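Local coordinates for DNA protection during starvation protein (Halobacterium salinarum, PDB 1TJO), which probably protects DNA from oxidative damage by oxidising ferrous iron with hydrogen peroxide and storing it as a ferric mineral inside a hollow dodecamer, at residues A[32-37]-A[82-87]; A[45-50]-A[123-128]; A[64-69]-A[164-169]; A[138-143]-A[147-152]. All coordinates share one frame; numbering follows the deposited sequence.

Contact 1 of 4, residues A[32-37]-A[82-87]. With FE (Fe (III) ion), chain F; MG (magnesium ion), chain Q.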
loop_
_atom_site.group_PDB
_atom_site.type_symbol
_atom_site.label_atom_id
_atom_site.label_comp_id
_atom_site.label_asym_id
_atom_site.label_seq_id
_atom_site.Cartn_x
_atom_site.Cartn_y
_atom_site.Cartn_z
ATOM N N ASP A 32 4.967 41.008 0.780
ATOM C CA ASP A 32 5.608 41.604 -0.389
ATOM C C ASP A 32 6.621 40.652 -0.997
ATOM O O ASP A 32 6.672 40.460 -2.243
ATOM C CB ASP A 32 6.300 42.929 -0.022
ATOM C CG ASP A 32 5.314 44.054 0.316
ATOM O OD1 ASP A 32 4.077 43.882 0.161
ATOM O OD2 ASP A 32 5.722 45.163 0.742
ATOM N N ALA A 33 7.360 39.984 -0.121
ATOM C CA ALA A 33 8.398 39.062 -0.557
ATOM C C ALA A 33 7.788 37.783 -1.121
ATOM O O ALA A 33 8.154 37.356 -2.211
ATOM C CB ALA A 33 9.298 38.740 0.564
ATOM N N LEU A 34 6.856 37.188 -0.384
ATOM C CA LEU A 34 6.250 35.935 -0.796
ATOM C C LEU A 34 5.492 36.093 -2.141
ATOM O O LEU A 34 5.535 35.204 -2.987
ATOM C CB LEU A 34 5.303 35.428 0.289
ATOM C CG LEU A 34 5.966 35.007 1.614
ATOM C CD1 LEU A 34 4.928 34.834 2.655
ATOM C CD2 LEU A 34 6.732 33.738 1.421
ATOM N N ASN A 35 4.759 37.174 -2.315
ATOM C CA ASN A 35 3.993 37.391 -3.558
ATOM C C ASN A 35 4.907 37.527 -4.765
ATOM O O ASN A 35 4.613 37.046 -5.881
ATOM C CB ASN A 35 3.066 38.618 -3.437
ATOM C CG ASN A 35 1.596 38.237 -3.441
ATOM O OD1 ASN A 35 1.252 37.095 -3.815
ATOM N ND2 ASN A 35 0.729 39.164 -3.040
ATOM N N ALA A 36 6.049 38.178 -4.546
ATOM C CA ALA A 36 7.012 38.334 -5.629
ATOM C C ALA A 36 7.563 36.954 -6.030
ATOM O O ALA A 36 7.683 36.639 -7.234
ATOM C CB ALA A 36 8.128 39.284 -5.169
ATOM N N ASP A 37 7.860 36.137 -5.020
ATOM C CA ASP A 37 8.306 34.748 -5.201
ATOM C C ASP A 37 7.251 33.937 -5.896
ATOM O O ASP A 37 7.544 33.223 -6.816
ATOM C CB ASP A 37 8.654 34.065 -3.891
ATOM C CG ASP A 37 9.926 34.569 -3.291
ATOM O OD1 ASP A 37 10.731 35.194 -4.048
ATOM O OD2 ASP A 37 10.181 34.393 -2.060
ATOM N N ALA A 82 1.508 30.962 -1.754
ATOM C CA ALA A 82 0.195 31.609 -1.842
ATOM C C ALA A 82 -0.603 31.406 -0.571
ATOM O O ALA A 82 -1.266 32.346 -0.095
ATOM C CB ALA A 82 -0.580 31.061 -3.025
ATOM N N GLU A 83 -0.589 30.179 -0.020
ATOM C CA GLU A 83 -1.333 29.961 1.221
ATOM C C GLU A 83 -0.745 30.769 2.397
ATOM O O GLU A 83 -1.501 31.224 3.248
ATOM C CB GLU A 83 -1.425 28.479 1.529
ATOM C CG GLU A 83 -2.260 27.830 0.411
ATOM C CD GLU A 83 -2.597 26.374 0.613
ATOM O OE1 GLU A 83 -3.295 25.762 -0.253
ATOM O OE2 GLU A 83 -2.186 25.850 1.650
ATOM N N ARG A 84 0.566 30.951 2.400
ATOM C CA ARG A 84 1.210 31.777 3.445
ATOM C C ARG A 84 0.864 33.253 3.288
ATOM O O ARG A 84 0.588 33.930 4.279
ATOM C CB ARG A 84 2.719 31.530 3.485
ATOM C CG ARG A 84 3.392 32.069 4.719
ATOM C CD ARG A 84 2.898 31.394 6.000
ATOM N NE ARG A 84 3.574 31.954 7.150
ATOM C CZ ARG A 84 3.209 31.725 8.411
ATOM N NH1 ARG A 84 2.202 30.879 8.680
ATOM N NH2 ARG A 84 3.870 32.340 9.403
ATOM N N VAL A 85 0.854 33.771 2.058
ATOM C CA VAL A 85 0.371 35.133 1.827
ATOM C C VAL A 85 -1.014 35.312 2.402
ATOM O O VAL A 85 -1.253 36.262 3.132
ATOM C CB VAL A 85 0.307 35.466 0.356
ATOM C CG1 VAL A 85 -0.434 36.783 0.056
ATOM C CG2 VAL A 85 1.754 35.571 -0.178
ATOM N N GLN A 86 -1.897 34.379 2.092
ATOM C CA GLN A 86 -3.260 34.449 2.594
ATOM C C GLN A 86 -3.340 34.332 4.132
ATOM O O GLN A 86 -4.049 35.115 4.750
ATOM C CB GLN A 86 -4.107 33.396 1.903
ATOM C CG GLN A 86 -5.515 33.789 1.725
ATOM C CD GLN A 86 -6.236 33.553 2.976
ATOM O OE1 GLN A 86 -7.174 34.269 3.349
ATOM N NE2 GLN A 86 -5.778 32.574 3.689
ATOM N N ALA A 87 -2.532 33.462 4.729
ATOM C CA ALA A 87 -2.510 33.279 6.171
ATOM C C ALA A 87 -2.071 34.531 6.889
ATOM O O ALA A 87 -2.552 34.793 7.996
ATOM C CB ALA A 87 -1.664 32.126 6.592
HETATM FE FE FE F . -3.231 24.288 -1.453
HETATM MG MG MG Q . -7.996 34.782 5.561
HETATM O O HOH W 1 -6.181 34.386 6.563
HETATM O O HOH W 2 -3.136 22.659 -2.990
HETATM O O HOH W 3 -3.482 22.897 -0.118
HETATM O O HOH W 4 -7.881 36.878 5.127
HETATM O O HOH W 5 -8.808 35.283 7.421
#

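Contact 2 of 4, residues A[45-50]-A[123-128]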
loop_
_atom_site.group_PDB
_atom_site.type_symbol
_atom_site.label_atom_id
_atom_site.label_comp_id
_atom_site.label_asym_id
_atom_site.label_seq_id
_atom_site.Cartn_x
_atom_site.Cartn_y
_atom_site.Cartn_z
ATOM N N TYR A 45 6.891 27.318 -13.203
ATOM C CA TYR A 45 5.999 26.167 -13.369
ATOM C C TYR A 45 5.524 26.074 -14.827
ATOM O O TYR A 45 5.566 24.980 -15.476
ATOM C CB TYR A 45 4.772 26.320 -12.464
ATOM C CG TYR A 45 3.595 25.407 -12.812
ATOM C CD1 TYR A 45 3.584 24.096 -12.431
ATOM C CD2 TYR A 45 2.516 25.912 -13.499
ATOM C CE1 TYR A 45 2.509 23.283 -12.746
ATOM C CE2 TYR A 45 1.463 25.134 -13.864
ATOM C CZ TYR A 45 1.434 23.825 -13.450
ATOM O OH TYR A 45 0.348 23.044 -13.797
ATOM N N HIS A 46 5.031 27.196 -15.359
ATOM C CA HIS A 46 4.471 27.158 -16.712
ATOM C C HIS A 46 5.520 26.887 -17.791
ATOM O O HIS A 46 5.245 26.211 -18.786
ATOM C CB HIS A 46 3.689 28.431 -17.014
ATOM C CG HIS A 46 2.289 28.354 -16.520
ATOM N ND1 HIS A 46 1.365 27.520 -17.104
ATOM C CD2 HIS A 46 1.657 28.953 -15.475
ATOM C CE1 HIS A 46 0.213 27.633 -16.450
ATOM N NE2 HIS A 46 0.369 28.481 -15.458
ATOM N N GLN A 47 6.747 27.340 -17.563
ATOM C CA GLN A 47 7.822 27.106 -18.528
ATOM C C GLN A 47 8.381 25.681 -18.435
ATOM O O GLN A 47 8.717 25.076 -19.448
ATOM C CB GLN A 47 8.939 28.086 -18.326
ATOM C CG GLN A 47 9.927 28.054 -19.481
ATOM C CD GLN A 47 10.657 29.377 -19.696
ATOM O OE1 GLN A 47 10.058 30.348 -20.158
ATOM N NE2 GLN A 47 11.946 29.416 -19.350
ATOM N N LEU A 48 8.374 25.127 -17.227
ATOM C CA LEU A 48 8.748 23.724 -17.036
ATOM C C LEU A 48 7.720 22.844 -17.739
ATOM O O LEU A 48 8.073 21.864 -18.398
ATOM C CB LEU A 48 8.828 23.377 -15.551
ATOM C CG LEU A 48 9.988 23.985 -14.793
ATOM C CD1 LEU A 48 9.876 23.738 -13.326
ATOM C CD2 LEU A 48 11.346 23.479 -15.259
ATOM N N LYS A 49 6.447 23.192 -17.576
ATOM C CA LYS A 49 5.384 22.475 -18.295
ATOM C C LYS A 49 5.594 22.532 -19.783
ATOM O O LYS A 49 5.561 21.524 -20.428
ATOM C CB LYS A 49 3.995 23.017 -17.947
ATOM C CG LYS A 49 3.464 22.644 -16.552
ATOM C CD LYS A 49 3.456 21.186 -16.326
ATOM C CE LYS A 49 2.359 20.486 -16.972
ATOM N NZ LYS A 49 1.762 19.418 -16.002
ATOM N N LYS A 50 5.876 23.716 -20.331
ATOM C CA LYS A 50 6.165 23.848 -21.747
ATOM C C LYS A 50 7.273 22.900 -22.181
ATOM O O LYS A 50 7.169 22.210 -23.179
ATOM C CB LYS A 50 6.638 25.261 -22.030
ATOM C CG LYS A 50 7.015 25.472 -23.460
ATOM C CD LYS A 50 7.425 26.919 -23.655
ATOM C CE LYS A 50 7.777 27.161 -25.094
ATOM N NZ LYS A 50 8.328 28.533 -25.386
ATOM N N MET A 123 17.236 27.298 -16.161
ATOM C CA MET A 123 18.320 27.428 -15.195
ATOM C C MET A 123 18.426 28.872 -14.702
ATOM O O MET A 123 18.607 29.093 -13.527
ATOM C CB MET A 123 19.656 26.971 -15.793
ATOM C CG MET A 123 20.585 26.486 -14.697
ATOM S SD MET A 123 22.154 25.807 -15.314
ATOM C CE MET A 123 22.752 27.125 -15.988
ATOM N N ALA A 124 18.226 29.822 -15.590
ATOM C CA ALA A 124 18.295 31.249 -15.242
ATOM C C ALA A 124 17.138 31.652 -14.333
ATOM O O ALA A 124 17.304 32.461 -13.400
ATOM C CB ALA A 124 18.313 32.124 -16.482
ATOM N N ILE A 125 15.967 31.113 -14.606
ATOM C CA ILE A 125 14.828 31.338 -13.731
ATOM C C ILE A 125 15.103 30.778 -12.336
ATOM O O ILE A 125 14.871 31.458 -11.355
ATOM C CB ILE A 125 13.541 30.752 -14.325
ATOM C CG1 ILE A 125 13.167 31.444 -15.641
ATOM C CG2 ILE A 125 12.456 30.909 -13.332
ATOM C CD1 ILE A 125 12.032 30.805 -16.361
ATOM N N TYR A 126 15.565 29.528 -12.247
ATOM C CA TYR A 126 15.859 28.923 -10.948
ATOM C C TYR A 126 16.807 29.749 -10.150
ATOM O O TYR A 126 16.596 29.997 -8.961
ATOM C CB TYR A 126 16.469 27.520 -11.093
ATOM C CG TYR A 126 15.439 26.413 -11.215
ATOM C CD1 TYR A 126 15.220 25.800 -12.427
ATOM C CD2 TYR A 126 14.760 25.921 -10.086
ATOM C CE1 TYR A 126 14.307 24.774 -12.550
ATOM C CE2 TYR A 126 13.842 24.885 -10.197
ATOM C CZ TYR A 126 13.629 24.317 -11.435
ATOM O OH TYR A 126 12.759 23.273 -11.607
ATOM N N GLY A 127 17.858 30.215 -10.813
ATOM C CA GLY A 127 18.877 30.994 -10.148
ATOM C C GLY A 127 18.347 32.263 -9.566
ATOM O O GLY A 127 18.670 32.610 -8.426
ATOM N N ASP A 128 17.505 32.947 -10.305
ATOM C CA ASP A 128 16.901 34.188 -9.805
ATOM C C ASP A 128 16.021 33.935 -8.577
ATOM O O ASP A 128 16.012 34.695 -7.605
ATOM C CB ASP A 128 16.032 34.776 -10.918
ATOM C CG ASP A 128 16.844 35.421 -12.044
ATOM O OD1 ASP A 128 18.094 35.430 -12.031
ATOM O OD2 ASP A 128 16.258 35.937 -13.001
#

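Contact 3 of 4, residues A[64-69]-A[164-169]. With MG (magnesium ion), chain H.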
loop_
_atom_site.group_PDB
_atom_site.type_symbol
_atom_site.label_atom_id
_atom_site.label_comp_id
_atom_site.label_asym_id
_atom_site.label_seq_id
_atom_site.Cartn_x
_atom_site.Cartn_y
_atom_site.Cartn_z
ATOM N N HIS A 64 11.459 14.395 -20.033
ATOM C CA HIS A 64 10.023 14.588 -19.900
ATOM C C HIS A 64 9.595 14.286 -18.467
ATOM O O HIS A 64 8.871 15.071 -17.866
ATOM C CB HIS A 64 9.285 13.689 -20.905
ATOM C CG HIS A 64 7.801 13.724 -20.828
ATOM N ND1 HIS A 64 7.044 14.735 -21.381
ATOM C CD2 HIS A 64 6.920 12.825 -20.329
ATOM C CE1 HIS A 64 5.759 14.483 -21.176
ATOM N NE2 HIS A 64 5.654 13.324 -20.556
ATOM N N LEU A 65 10.103 13.192 -17.906
ATOM C CA LEU A 65 9.773 12.784 -16.547
ATOM C C LEU A 65 10.352 13.808 -15.589
ATOM O O LEU A 65 9.645 14.243 -14.660
ATOM C CB LEU A 65 10.295 11.375 -16.311
ATOM C CG LEU A 65 9.483 10.356 -17.108
ATOM C CD1 LEU A 65 10.205 8.973 -17.103
ATOM C CD2 LEU A 65 8.033 10.270 -16.607
ATOM N N PHE A 66 11.619 14.175 -15.780
ATOM C CA PHE A 66 12.270 15.107 -14.844
ATOM C C PHE A 66 11.501 16.422 -14.819
ATOM O O PHE A 66 11.268 17.011 -13.739
ATOM C CB PHE A 66 13.760 15.341 -15.190
ATOM C CG PHE A 66 14.360 16.557 -14.518
ATOM C CD1 PHE A 66 14.625 16.559 -13.167
ATOM C CD2 PHE A 66 14.535 17.722 -15.213
ATOM C CE1 PHE A 66 15.107 17.726 -12.530
ATOM C CE2 PHE A 66 14.992 18.863 -14.578
ATOM C CZ PHE A 66 15.262 18.849 -13.244
ATOM N N LEU A 67 11.179 16.942 -16.001
ATOM C CA LEU A 67 10.571 18.270 -16.116
ATOM C C LEU A 67 9.162 18.231 -15.536
ATOM O O LEU A 67 8.727 19.212 -14.924
ATOM C CB LEU A 67 10.580 18.806 -17.546
ATOM C CG LEU A 67 11.969 19.105 -18.106
ATOM C CD1 LEU A 67 11.981 19.162 -19.637
ATOM C CD2 LEU A 67 12.476 20.417 -17.505
ATOM N N GLY A 68 8.473 17.106 -15.713
ATOM C CA GLY A 68 7.142 16.977 -15.104
ATOM C C GLY A 68 7.230 17.020 -13.566
ATOM O O GLY A 68 6.438 17.708 -12.917
ATOM N N GLU A 69 8.172 16.286 -12.983
ATOM C CA GLU A 69 8.429 16.280 -11.541
ATOM C C GLU A 69 8.860 17.683 -11.065
ATOM O O GLU A 69 8.411 18.156 -10.013
ATOM C CB GLU A 69 9.520 15.282 -11.192
ATOM C CG GLU A 69 9.155 13.823 -11.411
ATOM C CD GLU A 69 10.385 12.922 -11.234
ATOM O OE1 GLU A 69 10.855 12.778 -10.053
ATOM O OE2 GLU A 69 10.928 12.398 -12.264
ATOM N N HIS A 164 20.136 22.201 -9.787
ATOM C CA HIS A 164 21.357 21.392 -9.876
ATOM C C HIS A 164 21.220 20.290 -10.942
ATOM O O HIS A 164 22.180 20.050 -11.681
ATOM C CB HIS A 164 21.704 20.811 -8.503
ATOM C CG HIS A 164 22.709 19.728 -8.555
ATOM N ND1 HIS A 164 22.375 18.400 -8.406
ATOM C CD2 HIS A 164 24.035 19.765 -8.811
ATOM C CE1 HIS A 164 23.469 17.668 -8.531
ATOM N NE2 HIS A 164 24.486 18.470 -8.784
ATOM N N HIS A 165 20.067 19.630 -11.041
ATOM C CA HIS A 165 19.861 18.602 -12.047
ATOM C C HIS A 165 20.003 19.212 -13.430
ATOM O O HIS A 165 20.623 18.646 -14.316
ATOM C CB HIS A 165 18.468 17.979 -11.922
ATOM C CG HIS A 165 18.380 16.930 -10.886
ATOM N ND1 HIS A 165 17.991 15.638 -11.177
ATOM C CD2 HIS A 165 18.552 16.985 -9.549
ATOM C CE1 HIS A 165 17.964 14.937 -10.056
ATOM N NE2 HIS A 165 18.294 15.730 -9.053
ATOM N N ILE A 166 19.425 20.382 -13.620
ATOM C CA ILE A 166 19.553 21.051 -14.930
ATOM C C ILE A 166 20.990 21.372 -15.254
ATOM O O ILE A 166 21.449 21.129 -16.403
ATOM C CB ILE A 166 18.625 22.306 -15.024
ATOM C CG1 ILE A 166 17.161 21.884 -15.020
ATOM C CG2 ILE A 166 18.982 23.195 -16.249
ATOM C CD1 ILE A 166 16.186 23.011 -14.787
ATOM N N GLU A 167 21.725 21.877 -14.265
ATOM C CA GLU A 167 23.143 22.116 -14.430
ATOM C C GLU A 167 23.874 20.858 -14.901
ATOM O O GLU A 167 24.660 20.911 -15.839
ATOM C CB GLU A 167 23.778 22.650 -13.127
ATOM C CG GLU A 167 25.228 23.075 -13.293
ATOM C CD GLU A 167 25.703 24.104 -12.277
ATOM O OE1 GLU A 167 25.856 23.722 -11.109
ATOM O OE2 GLU A 167 25.985 25.267 -12.665
ATOM N N HIS A 168 23.597 19.714 -14.262
ATOM C CA HIS A 168 24.127 18.444 -14.736
ATOM C C HIS A 168 23.749 17.988 -16.113
ATOM O O HIS A 168 24.613 17.489 -16.826
ATOM C CB HIS A 168 23.915 17.351 -13.737
ATOM C CG HIS A 168 24.921 17.381 -12.630
ATOM N ND1 HIS A 168 25.237 16.267 -11.872
ATOM C CD2 HIS A 168 25.723 18.386 -12.192
ATOM C CE1 HIS A 168 26.175 16.602 -10.996
ATOM N NE2 HIS A 168 26.478 17.880 -11.165
ATOM N N TYR A 169 22.492 18.197 -16.514
ATOM C CA TYR A 169 22.071 17.790 -17.854
ATOM C C TYR A 169 22.858 18.540 -18.944
ATOM O O TYR A 169 23.080 17.983 -20.012
ATOM C CB TYR A 169 20.626 18.112 -18.075
ATOM C CG TYR A 169 19.646 17.048 -17.622
ATOM C CD1 TYR A 169 19.715 15.750 -18.119
ATOM C CD2 TYR A 169 18.682 17.349 -16.670
ATOM C CE1 TYR A 169 18.782 14.794 -17.734
ATOM C CE2 TYR A 169 17.787 16.382 -16.260
ATOM C CZ TYR A 169 17.836 15.124 -16.798
ATOM O OH TYR A 169 16.891 14.183 -16.417
HETATM MG MG MG H . 28.759 19.025 -11.008
HETATM O O HOH W 6 28.455 20.554 -12.445
HETATM O O HOH W 7 27.760 20.115 -9.795
HETATM O O HOH W 8 30.551 19.752 -10.693
#

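Contact 4 of 4, residues A[138-143]-A[147-152]. With SO4 (sulfate ion), chain E.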
loop_
_atom_site.group_PDB
_atom_site.type_symbol
_atom_site.label_atom_id
_atom_site.label_comp_id
_atom_site.label_asym_id
_atom_site.label_seq_id
_atom_site.Cartn_x
_atom_site.Cartn_y
_atom_site.Cartn_z
ATOM N N GLU A 138 16.110 35.271 5.162
ATOM C CA GLU A 138 16.718 36.172 6.136
ATOM C C GLU A 138 15.733 37.258 6.587
ATOM O O GLU A 138 15.659 37.589 7.769
ATOM C CB GLU A 138 17.948 36.809 5.494
ATOM C CG GLU A 138 19.039 35.790 5.264
ATOM C CD GLU A 138 20.231 36.342 4.517
ATOM O OE1 GLU A 138 20.972 35.493 3.942
ATOM O OE2 GLU A 138 20.404 37.603 4.484
ATOM N N LEU A 139 14.939 37.774 5.660
ATOM C CA LEU A 139 13.929 38.767 5.982
ATOM C C LEU A 139 12.955 38.199 6.996
ATOM O O LEU A 139 12.650 38.830 7.996
ATOM C CB LEU A 139 13.192 39.222 4.714
ATOM C CG LEU A 139 11.941 40.070 4.918
ATOM C CD1 LEU A 139 12.374 41.418 5.450
ATOM C CD2 LEU A 139 11.195 40.223 3.653
ATOM N N ALA A 140 12.445 36.992 6.723
ATOM C CA ALA A 140 11.474 36.377 7.618
ATOM C C ALA A 140 12.086 36.108 8.982
ATOM O O ALA A 140 11.454 36.389 10.001
ATOM C CB ALA A 140 10.885 35.089 6.976
ATOM N N GLU A 141 13.313 35.609 9.037
ATOM C CA GLU A 141 13.872 35.274 10.348
ATOM C C GLU A 141 14.136 36.571 11.152
ATOM O O GLU A 141 13.865 36.638 12.364
ATOM C CB GLU A 141 15.073 34.333 10.235
ATOM C CG GLU A 141 14.613 32.885 10.046
ATOM C CD GLU A 141 15.190 31.826 11.020
ATOM O OE1 GLU A 141 16.403 31.978 11.314
ATOM O OE2 GLU A 141 14.448 30.811 11.437
ATOM N N ASN A 142 14.528 37.625 10.453
ATOM C CA ASN A 142 14.793 38.916 11.093
ATOM C C ASN A 142 13.542 39.551 11.664
ATOM O O ASN A 142 13.620 40.245 12.681
ATOM C CB ASN A 142 15.451 39.887 10.101
ATOM C CG ASN A 142 16.908 39.562 9.844
ATOM O OD1 ASN A 142 17.490 40.021 8.846
ATOM N ND2 ASN A 142 17.511 38.765 10.727
ATOM N N LEU A 143 12.395 39.315 11.026
ATOM C CA LEU A 143 11.100 39.744 11.550
ATOM C C LEU A 143 10.521 38.786 12.614
ATOM O O LEU A 143 9.476 39.078 13.146
ATOM C CB LEU A 143 10.079 39.909 10.424
ATOM C CG LEU A 143 10.406 40.948 9.341
ATOM C CD1 LEU A 143 9.485 40.813 8.171
ATOM C CD2 LEU A 143 10.350 42.357 9.897
ATOM N N ALA A 147 8.172 30.462 11.148
ATOM C CA ALA A 147 7.442 29.510 10.305
ATOM C C ALA A 147 7.597 29.843 8.798
ATOM O O ALA A 147 7.848 28.967 7.982
ATOM C CB ALA A 147 5.993 29.438 10.679
ATOM N N THR A 148 7.478 31.104 8.434
ATOM C CA THR A 148 7.739 31.483 7.050
ATOM C C THR A 148 9.164 31.160 6.650
ATOM O O THR A 148 9.384 30.663 5.581
ATOM C CB THR A 148 7.494 32.946 6.821
ATOM O OG1 THR A 148 6.102 33.225 6.997
ATOM C CG2 THR A 148 7.805 33.338 5.406
ATOM N N ALA A 149 10.138 31.457 7.506
ATOM C CA ALA A 149 11.532 31.166 7.198
ATOM C C ALA A 149 11.756 29.704 6.963
ATOM O O ALA A 149 12.437 29.318 5.997
ATOM C CB ALA A 149 12.431 31.609 8.325
ATOM N N HIS A 150 11.155 28.891 7.841
ATOM C CA HIS A 150 11.235 27.414 7.753
ATOM C C HIS A 150 10.622 26.925 6.411
ATOM O O HIS A 150 11.220 26.154 5.680
ATOM C CB HIS A 150 10.489 26.777 8.903
ATOM C CG HIS A 150 10.453 25.284 8.839
ATOM N ND1 HIS A 150 11.574 24.520 9.032
ATOM C CD2 HIS A 150 9.427 24.421 8.645
ATOM C CE1 HIS A 150 11.256 23.248 8.900
ATOM N NE2 HIS A 150 9.955 23.155 8.677
ATOM N N MET A 151 9.454 27.441 6.079
ATOM C CA MET A 151 8.772 27.084 4.858
ATOM C C MET A 151 9.611 27.426 3.635
ATOM O O MET A 151 9.691 26.662 2.685
ATOM C CB MET A 151 7.448 27.808 4.792
ATOM C CG MET A 151 6.640 27.470 3.576
ATOM S SD MET A 151 5.316 28.618 3.308
ATOM C CE MET A 151 4.763 28.827 4.977
ATOM N N LEU A 152 10.230 28.603 3.658
ATOM C CA LEU A 152 11.045 29.047 2.541
ATOM C C LEU A 152 12.242 28.128 2.388
ATOM O O LEU A 152 12.593 27.770 1.263
ATOM C CB LEU A 152 11.493 30.489 2.754
ATOM C CG LEU A 152 10.403 31.550 2.613
ATOM C CD1 LEU A 152 10.808 32.869 3.123
ATOM C CD2 LEU A 152 9.966 31.676 1.180
HETATM S S SO4 E . 14.897 24.716 9.531
HETATM O O1 SO4 E . 15.909 25.021 8.531
HETATM O O2 SO4 E . 13.937 25.820 9.650
HETATM O O3 SO4 E . 14.150 23.511 9.033
HETATM O O4 SO4 E . 15.562 24.401 10.789
#

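Contact 1 of 4, residues A[32-37]-A[82-87]
Leu34 and Val85 form the apolar part of this contact, and their CA atoms are the nearest pair across the two segments at 6.5 Å. Val85 CG2 presses on Leu34 CB at 3.6 Å; since CG1 stands anti to the backbone N (chi1 169°), it is the other methyl that is turned onto the leucine. Leu34 CD1 rests on the aliphatic start of Arg84, 3.8 Å from its CG. A bend at chi2 (63°) then carries the guanidinium away from residues 32-37, to a hydrogen bond from NE to Thr148 and salt bridges from NH2 to Asp145 and to Glu160 of a neighbouring subunit. Helices 24-54 and 60-87 are the first antiparallel pair of the ferritin-like four-helix bundle; the axes of the short segments 32-37 and 82-87 pass 9.2 Å apart at 153°. Among polar groups, the Asn35 side chain lies across Val85 at about a right angle, with Asn35 OD1 4.0 Å from Val85 CG2. Against a methyl that touch can only be van der Waals; the amide is fixed by two bonds, OD1 accepting from His93 N and ND2 donating to Val91 O. Metal bonds hold other side chains of residues 82-87. Glu83 OE1 binds a ferric ion at 1.9 Å, sharing it with Asp79 and with His52 of a second subunit, the inter-subunit iron site of Dps proteins. Gln86, assigned with Val85 to iron translocation, binds a magnesium ion through OE1 at 2.4 Å.

Contact 2 of 4, residues A[45-50]-A[123-128]
Tyr126 comes up to Leu48 with the phenol end of its ring, its OH 3.4 Å from Leu48 CD1 and 3.9 Å from Leu48 CD2. The two side chains meet at about a right angle, and both leucine methyls lie near the phenol oxygen; on the ring itself the approach is slanting, with Leu48 CD2 4.2 Å from Tyr126 CE1. Leu48 CG sits anti to its carbonyl carbon (chi1 -71°), a turn that brings both methyls nearer to the tyrosine than the CB direction alone would suggest. Leu44, Ala70, Ala163 and Ile166 also pack on Tyr126, so that one ring touches three other helices of the ferritin-like four-helix bundle. Helices 24-54 and 115-142 run antiparallel in that bundle and come from its two halves, which the long connection carrying the short helix 96-102 joins. Ile125, one residue before the tyrosine, makes the second meeting. Its CD1 lies 3.3 Å from Gln47 NE2 and 3.9 Å from Gln47 CD, the methyl sitting over the face of the amide at its NE2 end. Gln47 reaches over with CG anti to the backbone N (chi1 -168°) and an extended chain. Both ends of its buried amide are satisfied: OE1 accepts from Glu108 N, and NE2 donates to Asp122 OD1, one turn before Tyr126 on helix 115-142. Those two bonds set the rotation of the amide.

Contact 3 of 4, residues A[64-69]-A[164-169]
The short segments 64-69 and 164-169 run antiparallel at 157° with their axes 11.9 Å apart, a wide spacing that the ring of Phe66 bridges between two helices of the four-helix bundle. CG anti to the backbone N (chi1 164°) carries the ring into the space between the helices. Phe66 CE1 lies 3.4 Å from His165 CB, and the phenylalanine and imidazole planes are nearly parallel, at 4°, but slid apart, so they barely overlap. Over one face of Phe66, toward its rim, sits Tyr169 CE2, 3.7 Å from Phe66 CD2, the two rings oblique to each other, while at the ring edge Ile166 CG1 approaches Phe66 CE2 to 3.7 Å. Tyr169 OH, 3.6 Å from Phe66 CB, is hydrogen-bonded to Asp62, which steadies the tyrosine. Cut back to an alanine, Phe66 would probably leave a gap between the helices and His165 and Tyr169 without the ring they pack on. His168 NE2 binds a magnesium ion at 2.6 Å, shared with Glu56 and Gln86 of two neighbouring subunits. Between the two segments the aromatic cluster of Phe66, His165 and Tyr169 is joined by van der Waals contact, and it buries His165 ND1 with no partner in the model, which may disfavour a charged imidazole.

Contact 4 of 4, residues A[138-143]-A[147-152]
Residues 138-143 and 147-152 are the two arms of a tight helical hairpin, where helices 115-142 and 146-169 of the ferritin-like bundle turn back on each other. The short axes run antiparallel at 158° and approach to 8.0 Å, and the CA atoms of Ala140 and Ala149 come within 5.2 Å. Small side chains allow this: Ala140 CB faces the opposite backbone, 3.7 Å from Ala149 N, and meets Ala149 CB at 4.0 Å. Alongside, Thr148 turns its methyl inward, CG2 standing 3.9 Å from Ala140 CB. The methyl is anti to the backbone N, which leaves OG1 to bond Asp145 in the turn. Leu152 CD1 reaches Ala140 CB more loosely, at 4.4 Å. The Glu141 carboxylate makes a salt bridge with Arg153 through OE1 and a weak hydrogen bond with His146 through OE2. His150 leads away from the hairpin to a sulfate, probably from the crystallisation liquor. The ion is also held by Arg153 and by His150 and Arg153 of two neighbouring subunits, so it lies where three chains meet, consistent with a threefold axis of the dodecamer. With His150 replaced by an alanine in every subunit, the sulfate would probably lose its three imidazole donors and be held by the arginines alone among the partners named here. The imidazole meets the anion at its edge: His150 ND1 gives a nearly straight bond to sulfate O2 (2.8 Å, 168°), whereas the one to O3 is bent to 117° and weak.

In the fold
From the N terminus, helix 24-54 opens contact 1 and then contact 2, and helix 60-87 opens contact 3 before it closes contact 1 near its own C-terminal end. Contact 2 closes on helix 115-142, after the long connection between the bundle halves. Contact 4 follows as a short hairpin loop, nested inside the loop that contact 3 finally closes at residues 164-169. Contacts 1, 2 and 3 all cross one another. In space they form two groups: contacts 1 and 4 touch towards one end of the bundle, where Leu34 packs on Leu152, and contacts 2 and 3 touch towards the other, through Tyr126 and Ile166. Together they join all four long helices.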